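Local atomic coordinates of putative epimerase (Burkholderia cenocepacia, PDB entry 4LW8), a protein that probably acts as an NAD(P)-dependent sugar-nucleotide epimerase or dehydratase in the biosynthesis of the lipopolysaccharide O-antigen. Residues E36-A40 with A41-V45; P59-A62 with Q63-L66; V112-R115 with N116-A120; V203-Y206 with A207-A210; P304-P307 with L308-L312. One frame throughout, in Å; residues are numbered along the deposited sequence.

Contact 1. Residues E36-A40 with A41-V45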
loop_
_atom_site.group_PDB
_atom_site.type_symbol
_atom_site.label_atom_id
_atom_site.label_comp_id
_atom_site.label_asym_id
_atom_site.label_seq_id
_atom_site.Cartn_x
_atom_site.Cartn_y
_atom_site.Cartn_z
ATOM N N GLU A 36 22.832 16.241 13.395
ATOM C CA GLU A 36 23.324 17.588 13.668
ATOM C C GLU A 36 22.171 18.567 13.963
ATOM O O GLU A 36 22.252 19.365 14.896
ATOM C CB GLU A 36 24.169 18.092 12.496
ATOM C CG GLU A 36 24.894 19.414 12.763
ATOM C CD GLU A 36 23.989 20.633 12.628
ATOM O OE1 GLU A 36 22.993 20.558 11.862
ATOM O OE2 GLU A 36 24.273 21.657 13.298
ATOM N N ARG A 37 21.111 18.517 13.163
ATOM C CA ARG A 37 19.940 19.370 13.396
ATOM C C ARG A 37 19.352 19.153 14.797
ATOM O O ARG A 37 19.126 20.105 15.536
ATOM C CB ARG A 37 18.865 19.112 12.340
ATOM C CG ARG A 37 18.906 20.074 11.155
ATOM C CD ARG A 37 20.098 19.835 10.205
ATOM N NE ARG A 37 20.046 20.785 9.091
ATOM C CZ ARG A 37 20.540 22.021 9.149
ATOM N NH1 ARG A 37 21.150 22.442 10.253
ATOM N NH2 ARG A 37 20.435 22.832 8.106
ATOM N N LEU A 38 19.112 17.896 15.156
ATOM C CA LEU A 38 18.546 17.560 16.457
ATOM C C LEU A 38 19.465 17.932 17.622
ATOM O O LEU A 38 19.005 18.449 18.633
ATOM C CB LEU A 38 18.219 16.070 16.528
ATOM C CG LEU A 38 17.008 15.648 15.684
ATOM C CD1 LEU A 38 16.983 14.151 15.540
ATOM C CD2 LEU A 38 15.708 16.140 16.318
ATOM N N GLN A 39 20.756 17.651 17.482
ATOM C CA GLN A 39 21.726 18.008 18.509
ATOM C C GLN A 39 21.762 19.508 18.759
ATOM O O GLN A 39 21.815 19.951 19.905
ATOM C CB GLN A 39 23.117 17.504 18.122
ATOM C CG GLN A 39 23.333 16.031 18.447
ATOM C CD GLN A 39 24.600 15.478 17.841
ATOM O OE1 GLN A 39 25.245 16.126 17.016
ATOM N NE2 GLN A 39 24.974 14.276 18.256
ATOM N N ALA A 40 21.720 20.293 17.687
ATOM C CA ALA A 40 21.720 21.755 17.808
ATOM C C ALA A 40 20.418 22.269 18.410
ATOM O O ALA A 40 20.389 23.339 19.001
ATOM C CB ALA A 40 21.964 22.409 16.453
ATOM N N ALA A 41 19.337 21.514 18.251
ATOM C CA ALA A 41 18.062 21.886 18.854
ATOM C C ALA A 41 17.992 21.401 20.300
ATOM O O ALA A 41 16.969 21.563 20.964
ATOM C CB ALA A 41 16.908 21.323 18.055
ATOM N N GLY A 42 19.072 20.774 20.763
ATOM C CA GLY A 42 19.218 20.393 22.158
ATOM C C GLY A 42 18.870 18.962 22.542
ATOM O O GLY A 42 18.789 18.663 23.729
ATOM N N TYR A 43 18.675 18.076 21.565
ATOM C CA TYR A 43 18.345 16.681 21.870
ATOM C C TYR A 43 19.571 15.804 22.140
ATOM O O TYR A 43 20.647 16.030 21.589
ATOM C CB TYR A 43 17.558 16.033 20.724
ATOM C CG TYR A 43 16.138 16.530 20.530
ATOM C CD1 TYR A 43 15.064 15.906 21.167
ATOM C CD2 TYR A 43 15.867 17.613 19.696
ATOM C CE1 TYR A 43 13.755 16.362 20.989
ATOM C CE2 TYR A 43 14.567 18.071 19.505
ATOM C CZ TYR A 43 13.516 17.447 20.157
ATOM O OH TYR A 43 12.232 17.910 19.973
ATOM N N ASP A 44 19.389 14.797 22.985
ATOM C CA ASP A 44 20.310 13.670 23.064
ATOM C C ASP A 44 19.881 12.688 21.983
ATOM O O ASP A 44 18.803 12.103 22.067
ATOM C CB ASP A 44 20.280 13.021 24.459
ATOM C CG ASP A 44 21.237 11.837 24.594
ATOM O OD1 ASP A 44 22.184 11.706 23.782
ATOM O OD2 ASP A 44 21.042 11.032 25.533
ATOM N N VAL A 45 20.705 12.523 20.956
ATOM C CA VAL A 45 20.299 11.740 19.794
ATOM C C VAL A 45 20.670 10.270 19.939
ATOM O O VAL A 45 21.847 9.935 20.102
ATOM C CB VAL A 45 20.918 12.308 18.495
ATOM C CG1 VAL A 45 20.540 11.455 17.288
ATOM C CG2 VAL A 45 20.464 13.732 18.287
HETATM O O HOH W 1 23.633 13.415 20.817
HETATM O O HOH W 2 22.344 18.231 22.150
#
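Leu38 and Tyr43 meet where helix 29-40 gives way to strand 44-49, Leu38 CD2 lying 3.7 Å from Tyr43 CD2. The ring leaves its backbone on the side of the amide nitrogen, CG anti to the carbonyl carbon (chi1 -70°), and this swings its edge back to the last helical turn. Leu38 O sits at that edge, in the ring plane, 3.4 Å from Tyr43 CD2, and accepts a nearly straight bond from Tyr43 N at 3.0 Å. Together with the bond from Gly42 N to Gln39 O, whose donor stands above the carbonyl plane, it forms a Schellman motif; positive phi at Gly42 (97°) suits glycine. Val45 points back to the helix, and its CG2 fits between Leu38 CB and Gln39 CG, at 3.7 Å from each. The extended Gln39 chain crosses Val45 at roughly a right angle. Helix 227-240 covers Leu38 and Tyr43 through Leu235 and Ile238. In this first beta-alpha-beta unit of the Rossmann fold, the chemistry implies a division of labour: backbone bonds end the helix, the apolar groups of Leu38, Tyr43 and Val45 pack against it, and two waters bridge Gln39 NE2 to Val45 N and Gln39 O to Tyr43 O.

Contact 2. Residues P59-A62 with Q63-L66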
loop_
_atom_site.group_PDB
_atom_site.type_symbol
_atom_site.label_atom_id
_atom_site.label_comp_id
_atom_site.label_asym_id
_atom_site.label_seq_id
_atom_site.Cartn_x
_atom_site.Cartn_y
_atom_site.Cartn_z
ATOM N N PRO A 59 32.848 11.506 12.729
ATOM C CA PRO A 59 32.796 12.239 13.998
ATOM C C PRO A 59 31.421 12.807 14.320
ATOM O O PRO A 59 31.182 13.194 15.458
ATOM C CB PRO A 59 33.788 13.381 13.778
ATOM C CG PRO A 59 34.708 12.875 12.710
ATOM C CD PRO A 59 33.821 12.103 11.796
ATOM N N ALA A 60 30.543 12.881 13.326
ATOM C CA ALA A 60 29.194 13.385 13.537
ATOM C C ALA A 60 28.409 12.496 14.497
ATOM O O ALA A 60 27.423 12.933 15.097
ATOM C CB ALA A 60 28.459 13.496 12.209
ATOM N N PHE A 61 28.848 11.248 14.637
ATOM C CA PHE A 61 28.138 10.284 15.471
ATOM C C PHE A 61 28.795 10.091 16.839
ATOM O O PHE A 61 28.397 9.210 17.601
ATOM C CB PHE A 61 28.027 8.951 14.739
ATOM C CG PHE A 61 27.325 9.063 13.424
ATOM C CD1 PHE A 61 26.001 9.449 13.368
ATOM C CD2 PHE A 61 27.998 8.828 12.239
ATOM C CE1 PHE A 61 25.359 9.579 12.159
ATOM C CE2 PHE A 61 27.357 8.955 11.030
ATOM C CZ PHE A 61 26.037 9.331 10.992
ATOM N N ALA A 62 29.787 10.922 17.150
ATOM C CA ALA A 62 30.567 10.748 18.370
ATOM C C ALA A 62 29.690 10.883 19.618
ATOM O O ALA A 62 29.917 10.210 20.612
ATOM C CB ALA A 62 31.713 11.746 18.413
ATOM N N GLN A 63 28.677 11.737 19.562
ATOM C CA GLN A 63 27.800 11.925 20.712
ATOM C C GLN A 63 26.433 11.254 20.537
ATOM O O GLN A 63 25.487 11.567 21.253
ATOM C CB GLN A 63 27.617 13.411 20.983
ATOM C CG GLN A 63 28.893 14.095 21.435
ATOM C CD GLN A 63 28.700 15.568 21.708
ATOM O OE1 GLN A 63 29.045 16.060 22.785
ATOM N NE2 GLN A 63 28.157 16.290 20.727
ATOM N N CYS A 64 26.326 10.342 19.579
ATOM C CA CYS A 64 25.077 9.614 19.380
ATOM C C CYS A 64 25.114 8.259 20.066
ATOM O O CYS A 64 26.157 7.611 20.106
ATOM C CB CYS A 64 24.792 9.436 17.892
ATOM S SG CYS A 64 24.539 10.997 17.037
ATOM N N THR A 65 23.980 7.841 20.614
ATOM C CA THR A 65 23.859 6.511 21.186
ATOM C C THR A 65 23.299 5.593 20.089
ATOM O O THR A 65 22.181 5.789 19.630
ATOM C CB THR A 65 22.951 6.500 22.428
ATOM O OG1 THR A 65 23.493 7.366 23.433
ATOM C CG2 THR A 65 22.828 5.087 22.995
ATOM N N LEU A 66 24.098 4.617 19.657
ATOM C CA LEU A 66 23.756 3.761 18.520
ATOM C C LEU A 66 23.325 2.381 18.972
ATOM O O LEU A 66 24.109 1.651 19.567
ATOM C CB LEU A 66 24.957 3.634 17.575
ATOM C CG LEU A 66 25.542 4.957 17.080
ATOM C CD1 LEU A 66 26.716 4.706 16.154
ATOM C CD2 LEU A 66 24.479 5.742 16.366
HETATM O O HOH W 3 28.740 6.495 19.073
#
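Cys64 turns its side chain back toward Ala60 and Phe61, in the short 3-10 segment 59-61. Its CB lies 3.6 Å from Phe61 O, the carbonyl that also accepts Cys64 N at 3.1 Å. From there SG turns to the side of the backbone nitrogen, anti to the carbonyl carbon (chi1 -64°), which puts the sulfur beside Ala60 and Phe61. It ends 4.0 Å from both Ala60 O and Phe61 CA, and near the plane of the Phe61 ring at its edge, 4.2 Å from Phe61 CD1. These are loose van der Waals approaches.

The backbone of the contact is a type I beta turn from Phe61 to Cys64, which brings the chain out of the loop and into strand 65-68, a parallel neighbour of strand 44-49 in the Rossmann sheet. The bond that closes it is fairly straight at nitrogen (162°), but the donor stands well above the plane of the Phe61 carbonyl. A water donates to this same Phe61 O and to Cys64 O, at 3.0 Å from the latter, giving the Phe61 oxygen two donors.

Beyond the two segments, Cys64 packs against Gln39 and Val45, and the Phe61 ring rests on Arg32 of helix 29-40. Gln63 runs outward in an extended chain, its CB and CG staying beside the Ala62 carbonyl.

Contact 3. Residues V112-R115 with N116-A120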
loop_
_atom_site.group_PDB
_atom_site.type_symbol
_atom_site.label_atom_id
_atom_site.label_comp_id
_atom_site.label_asym_id
_atom_site.label_seq_id
_atom_site.Cartn_x
_atom_site.Cartn_y
_atom_site.Cartn_z
ATOM N N VAL A 112 6.180 -3.300 7.268
ATOM C CA VAL A 112 6.195 -3.992 8.547
ATOM C C VAL A 112 7.284 -3.409 9.473
ATOM O O VAL A 112 7.038 -3.250 10.657
ATOM C CB VAL A 112 6.368 -5.510 8.356
ATOM C CG1 VAL A 112 6.483 -6.248 9.726
ATOM C CG2 VAL A 112 5.192 -6.048 7.555
ATOM N N GLY A 113 8.446 -3.042 8.932
ATOM C CA GLY A 113 9.484 -2.402 9.732
ATOM C C GLY A 113 8.960 -1.117 10.372
ATOM O O GLY A 113 9.192 -0.841 11.550
ATOM N N THR A 114 8.239 -0.323 9.591
ATOM C CA THR A 114 7.610 0.893 10.115
ATOM C C THR A 114 6.544 0.540 11.156
ATOM O O THR A 114 6.444 1.169 12.200
ATOM C CB THR A 114 6.986 1.712 8.990
ATOM O OG1 THR A 114 8.021 2.059 8.058
ATOM C CG2 THR A 114 6.338 2.986 9.539
ATOM N N ARG A 115 5.755 -0.489 10.874
ATOM C CA ARG A 115 4.750 -0.917 11.828
ATOM C C ARG A 115 5.403 -1.359 13.153
ATOM O O ARG A 115 4.902 -1.030 14.240
ATOM C CB ARG A 115 3.893 -2.045 11.245
ATOM C CG ARG A 115 2.640 -2.332 12.068
ATOM C CD ARG A 115 1.912 -3.585 11.628
ATOM N NE ARG A 115 0.678 -3.753 12.390
ATOM C CZ ARG A 115 0.615 -4.274 13.613
ATOM N NH1 ARG A 115 1.717 -4.693 14.217
ATOM N NH2 ARG A 115 -0.555 -4.377 14.234
ATOM N N ASN A 116 6.524 -2.079 13.070
ATOM C CA ASN A 116 7.228 -2.488 14.284
ATOM C C ASN A 116 7.668 -1.304 15.119
ATOM O O ASN A 116 7.565 -1.339 16.347
ATOM C CB ASN A 116 8.444 -3.339 13.954
ATOM C CG ASN A 116 8.069 -4.695 13.417
ATOM O OD1 ASN A 116 6.938 -5.140 13.571
ATOM N ND2 ASN A 116 9.024 -5.369 12.804
ATOM N N LEU A 117 8.153 -0.261 14.451
ATOM C CA LEU A 117 8.540 0.974 15.135
ATOM C C LEU A 117 7.350 1.620 15.854
ATOM O O LEU A 117 7.464 2.011 17.014
ATOM C CB LEU A 117 9.147 1.979 14.150
ATOM C CG LEU A 117 9.359 3.395 14.701
ATOM C CD1 LEU A 117 10.410 3.412 15.840
ATOM C CD2 LEU A 117 9.757 4.363 13.571
ATOM N N LEU A 118 6.218 1.751 15.155
ATOM C CA LEU A 118 5.037 2.390 15.731
ATOM C C LEU A 118 4.513 1.581 16.914
ATOM O O LEU A 118 4.156 2.153 17.943
ATOM C CB LEU A 118 3.936 2.578 14.657
ATOM C CG LEU A 118 4.357 3.481 13.487
ATOM C CD1 LEU A 118 3.292 3.535 12.417
ATOM C CD2 LEU A 118 4.700 4.909 13.952
ATOM N N ALA A 119 4.486 0.252 16.785
ATOM C CA ALA A 119 4.049 -0.604 17.891
ATOM C C ALA A 119 4.945 -0.435 19.120
ATOM O O ALA A 119 4.461 -0.423 20.261
ATOM C CB ALA A 119 4.012 -2.086 17.457
ATOM N N ALA A 120 6.250 -0.324 18.884
ATOM C CA ALA A 120 7.220 -0.119 19.958
ATOM C C ALA A 120 6.977 1.212 20.682
ATOM O O ALA A 120 6.999 1.275 21.910
ATOM C CB ALA A 120 8.642 -0.176 19.406
#
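Val112 meets Asn116 one helical turn further on, its CG1 methyl 4.0 Å from Asn116 OD1 as the two side chains pass at a slant. Val112 O accepts Asn116 N at 2.7 Å, a short bond that runs nearly straight out from the carbonyl. The Asn116 amide turns back toward this oxygen: its first torsion (chi1 -69°) puts CG on the side of the backbone nitrogen, anti to the carbonyl carbon, which sets CG 3.3 Å from Val112 O. The polar bond of the amide goes outside the helix, from ND2 to Leu71 O, and ties it to the chain just ahead of helix 74-84.

Gly113 follows, its carbonyl taking Leu117 N at 3.1 Å, while Asn116 CB rests 3.5 Å from the same oxygen. Thr114 O accepts Leu118 N, and Leu118 CG lies against this carbonyl, 3.4 Å from Thr114 O. The threonine hydroxyl is bonded to Asn110 O and to His91 NE2, linking the helix to strand 88-91.

Arg115 O takes Ala119 N at 2.9 Å, and Ala119 CB sits beside that oxygen. With CG anti to the backbone nitrogen (chi1 -168°) and an extended chain out to NE, the arginine reaches Asp159 of the second subunit in a salt bridge; Val112 also packs on Ser104 of that subunit.

The four consecutive i to i+4 bonds are those of a regular alpha helix, here one that packs between helices 74-84 and 159-172 beside the parallel strands of the Rossmann part of the sheet and also reaches the dimer partner.

Contact 4. Residues V203-Y206 with A207-A210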
loop_
_atom_site.group_PDB
_atom_site.type_symbol
_atom_site.label_atom_id
_atom_site.label_comp_id
_atom_site.label_asym_id
_atom_site.label_seq_id
_atom_site.Cartn_x
_atom_site.Cartn_y
_atom_site.Cartn_z
ATOM N N VAL A 203 28.654 14.879 -9.964
ATOM C CA VAL A 203 29.703 15.510 -9.157
ATOM C C VAL A 203 30.993 14.678 -9.172
ATOM O O VAL A 203 32.085 15.219 -9.354
ATOM C CB VAL A 203 29.231 15.734 -7.699
ATOM C CG1 VAL A 203 30.411 16.052 -6.768
ATOM C CG2 VAL A 203 28.194 16.841 -7.653
ATOM N N ALA A 204 30.863 13.363 -9.000
ATOM C CA ALA A 204 32.024 12.473 -8.991
ATOM C C ALA A 204 32.788 12.559 -10.308
ATOM O O ALA A 204 34.020 12.595 -10.320
ATOM C CB ALA A 204 31.606 11.036 -8.717
ATOM N N HIS A 205 32.060 12.611 -11.417
ATOM C CA HIS A 205 32.712 12.718 -12.716
ATOM C C HIS A 205 33.457 14.043 -12.850
ATOM O O HIS A 205 34.626 14.063 -13.238
ATOM C CB HIS A 205 31.712 12.574 -13.868
ATOM C CG HIS A 205 31.313 11.159 -14.157
ATOM N ND1 HIS A 205 30.589 10.385 -13.271
ATOM C CD2 HIS A 205 31.551 10.370 -15.235
ATOM C CE1 HIS A 205 30.381 9.193 -13.800
ATOM N NE2 HIS A 205 30.965 9.154 -14.986
ATOM N N TYR A 206 32.791 15.149 -12.533
ATOM C CA TYR A 206 33.437 16.446 -12.679
ATOM C C TYR A 206 34.597 16.605 -11.701
ATOM O O TYR A 206 35.614 17.217 -12.030
ATOM C CB TYR A 206 32.434 17.580 -12.477
ATOM C CG TYR A 206 31.806 18.101 -13.752
ATOM C CD1 TYR A 206 32.494 18.994 -14.576
ATOM C CD2 TYR A 206 30.523 17.726 -14.120
ATOM C CE1 TYR A 206 31.919 19.488 -15.740
ATOM C CE2 TYR A 206 29.935 18.217 -15.287
ATOM C CZ TYR A 206 30.638 19.092 -16.091
ATOM O OH TYR A 206 30.062 19.581 -17.237
ATOM N N ALA A 207 34.460 16.016 -10.519
ATOM C CA ALA A 207 35.470 16.169 -9.476
ATOM C C ALA A 207 36.800 15.560 -9.890
ATOM O O ALA A 207 37.861 16.064 -9.513
ATOM C CB ALA A 207 34.982 15.546 -8.161
ATOM N N ARG A 208 36.748 14.467 -10.650
ATOM C CA ARG A 208 37.964 13.799 -11.112
ATOM C C ARG A 208 38.274 14.173 -12.572
ATOM O O ARG A 208 39.039 13.488 -13.258
ATOM C CB ARG A 208 37.833 12.283 -10.965
ATOM C CG ARG A 208 36.830 11.665 -11.915
ATOM C CD ARG A 208 36.639 10.182 -11.676
ATOM N NE ARG A 208 35.941 9.591 -12.810
ATOM C CZ ARG A 208 34.711 9.089 -12.783
ATOM N NH1 ARG A 208 34.004 9.072 -11.654
ATOM N NH2 ARG A 208 34.195 8.590 -13.901
ATOM N N ASN A 209 37.658 15.254 -13.041
ATOM C CA ASN A 209 37.847 15.739 -14.408
ATOM C C ASN A 209 37.606 14.680 -15.476
ATOM O O ASN A 209 38.362 14.588 -16.441
ATOM C CB ASN A 209 39.265 16.300 -14.579
ATOM C CG ASN A 209 39.547 17.460 -13.654
ATOM O OD1 ASN A 209 38.906 18.510 -13.736
ATOM N ND2 ASN A 209 40.509 17.276 -12.757
ATOM N N ALA A 210 36.568 13.870 -15.301
ATOM C CA ALA A 210 36.210 12.874 -16.308
ATOM C C ALA A 210 35.908 13.551 -17.642
ATOM O O ALA A 210 35.231 14.574 -17.670
ATOM C CB ALA A 210 35.014 12.055 -15.848
#
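One nitrogen of a guanidinium, Arg208 NH2, stands 3.4 Å above the plane of the His205 ring, displaced toward its rim. The two side chains run side by side in the same direction with their planes 45° apart, an inclined approach and no flat stack. Arg208 places its CG between backbone N and carbonyl carbon (chi1 69°), and the extended chain then returns along the helix end, CG passing 3.4 Å from Ala204 O. On the histidine, ND1 is bonded to Lys201 O, which fixes the turn of the ring. Ala210 CB comes in obliquely to that ring and packs on His205 CB at 3.9 Å.

The hydrogen bonds across the turn are backbone ones. Ala207 N meets Val203 O at 2.8 Å in the last regular turn, whereas Arg208 N makes weak bonds to Ala204 O and His205 O. Tyr206 leads away to helix 257-268, its hydroxyl held by Ser265 and the backbone of Ile272.

Asn209 has positive phi (53°) and its N bonds to Tyr206 O at 3.0 Å from above the carbonyl plane; Ala210 N reaches His205 O at 2.8 Å. This pair is the signature of a Schellman motif, which ends helix 198-207 and sends the chain toward strand 212-215.

Contact 5. Residues P304-P307 with L308-L312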
loop_
_atom_site.group_PDB
_atom_site.type_symbol
_atom_site.label_atom_id
_atom_site.label_comp_id
_atom_site.label_asym_id
_atom_site.label_seq_id
_atom_site.Cartn_x
_atom_site.Cartn_y
_atom_site.Cartn_z
ATOM N N PRO A 304 14.877 29.193 4.637
ATOM C CA PRO A 304 15.869 29.549 3.620
ATOM C C PRO A 304 16.102 28.372 2.691
ATOM O O PRO A 304 16.137 27.236 3.155
ATOM C CB PRO A 304 17.115 29.904 4.442
ATOM C CG PRO A 304 16.925 29.204 5.746
ATOM C CD PRO A 304 15.444 29.238 5.997
ATOM N N VAL A 305 16.243 28.650 1.400
ATOM C CA VAL A 305 16.573 27.627 0.412
ATOM C C VAL A 305 17.971 27.814 -0.141
ATOM O O VAL A 305 18.263 28.811 -0.788
ATOM C CB VAL A 305 15.585 27.624 -0.774
ATOM C CG1 VAL A 305 16.010 26.581 -1.832
ATOM C CG2 VAL A 305 14.168 27.362 -0.286
ATOM N N THR A 306 18.834 26.845 0.135
ATOM C CA THR A 306 20.208 26.894 -0.340
ATOM C C THR A 306 20.174 26.719 -1.854
ATOM O O THR A 306 19.561 25.772 -2.352
ATOM C CB THR A 306 21.047 25.766 0.299
ATOM O OG1 THR A 306 20.900 25.813 1.723
ATOM C CG2 THR A 306 22.522 25.863 -0.085
ATOM N N PRO A 307 20.834 27.628 -2.591
ATOM C CA PRO A 307 20.905 27.531 -4.054
ATOM C C PRO A 307 21.571 26.230 -4.471
ATOM O O PRO A 307 22.558 25.852 -3.851
ATOM C CB PRO A 307 21.759 28.745 -4.456
ATOM C CG PRO A 307 21.645 29.695 -3.318
ATOM C CD PRO A 307 21.511 28.834 -2.082
ATOM N N LEU A 308 21.059 25.566 -5.504
ATOM C CA LEU A 308 21.633 24.291 -5.911
ATOM C C LEU A 308 23.112 24.429 -6.299
ATOM O O LEU A 308 23.908 23.530 -6.034
ATOM C CB LEU A 308 20.834 23.678 -7.075
ATOM C CG LEU A 308 21.189 22.245 -7.514
ATOM C CD1 LEU A 308 21.038 21.250 -6.379
ATOM C CD2 LEU A 308 20.326 21.812 -8.681
ATOM N N ASP A 309 23.500 25.544 -6.902
ATOM C CA ASP A 309 24.900 25.665 -7.320
ATOM C C ASP A 309 25.826 25.710 -6.085
ATOM O O ASP A 309 26.964 25.238 -6.135
ATOM C CB ASP A 309 25.111 26.884 -8.227
ATOM C CG ASP A 309 25.124 28.182 -7.464
ATOM O OD1 ASP A 309 26.231 28.693 -7.181
ATOM O OD2 ASP A 309 24.030 28.697 -7.156
ATOM N N GLU A 310 25.342 26.277 -4.983
ATOM C CA GLU A 310 26.079 26.208 -3.718
ATOM C C GLU A 310 26.175 24.744 -3.229
ATOM O O GLU A 310 27.237 24.268 -2.845
ATOM C CB GLU A 310 25.400 27.063 -2.652
ATOM C CG GLU A 310 26.125 27.077 -1.318
ATOM C CD GLU A 310 25.476 28.011 -0.302
ATOM O OE1 GLU A 310 24.915 29.054 -0.712
ATOM O OE2 GLU A 310 25.537 27.699 0.910
ATOM N N THR A 311 25.054 24.035 -3.262
ATOM C CA THR A 311 25.031 22.616 -2.923
ATOM C C THR A 311 26.042 21.827 -3.755
ATOM O O THR A 311 26.801 21.010 -3.229
ATOM C CB THR A 311 23.635 22.009 -3.156
ATOM O OG1 THR A 311 22.658 22.731 -2.395
ATOM C CG2 THR A 311 23.612 20.518 -2.781
ATOM N N LEU A 312 26.050 22.075 -5.060
ATOM C CA LEU A 312 26.919 21.331 -5.956
ATOM C C LEU A 312 28.391 21.675 -5.706
ATOM O O LEU A 312 29.251 20.800 -5.774
ATOM C CB LEU A 312 26.537 21.596 -7.414
ATOM C CG LEU A 312 25.197 21.009 -7.885
ATOM C CD1 LEU A 312 24.782 21.577 -9.241
ATOM C CD2 LEU A 312 25.272 19.491 -7.944
HETATM O O HOH W 4 20.030 23.318 -3.049
#
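Thr311 OG1 is gripped by two groups, a water that donates to it at 2.8 Å and Asp226 OD2 of strand 221-226, to which it is hydrogen-bonded. The same water donates to Thr306 O at 2.6 Å and thereby bridges the residue before the N-cap to the first turn of helix 308-321. The Thr311 hydroxyl is turned to the side of its backbone nitrogen, anti to the carbonyl carbon (chi1 -57°), which directs OG1 toward the water and leaves it 3.4 Å from Pro307 O.

The backbone joins the two segments through Thr311 N and Pro307 O, 3.1 Å apart. This bond is straight at nitrogen (166°) and lies in the carbonyl plane.

Glu310 reaches back beside the loop. Its CG is anti to the backbone nitrogen (chi1 -178°) and the chain stays extended, and the side chain crosses that of Thr306 at about a right angle. Thr306 CG2 touches Glu310 CD at 3.7 Å, while Glu310 OE1 lies 3.7 Å from Pro307 CD. Asp309 also leans toward the proline, with OD2 3.5 Å from Pro307 CB. Two carboxylates thus border the proline ring near the start of the helix, where the helix dipole would be expected to favour negative charge.

Thr306 N is held by Asp229, and Leu308 packs on Phe224, which ties the loop to the start of helix 227-240 and the helix start to strand 221-226. Pro307 occupies the N-cap position, and the whole is a helix N-terminus with acidic side chains in the first turn, opening the C-terminal helix of the chain.

The five contacts follow one another in series along the chain. Contacts 1 and 2 touch, their centres 11 Å apart: strands 44-49 and 65-68 are parallel neighbours in the main sheet, with a probable hydrogen bond between Val45 O and Thr65 N. Contact 3, on helix 103-122, belongs to the same Rossmann portion, with its centre 23 Å from contact 1 and 24 Å from contact 2, and it reaches the second subunit. Contacts 4 and 5 lie on the opposite side of the chain's centre from contact 3. They meet through Val203 and Leu312, with centres 19 Å apart. Contacts 1 to 3 thus sit in the part that, as in this family, probably binds NAD(P); contacts 4 and 5 sit toward the part that in relatives contributes to the substrate side.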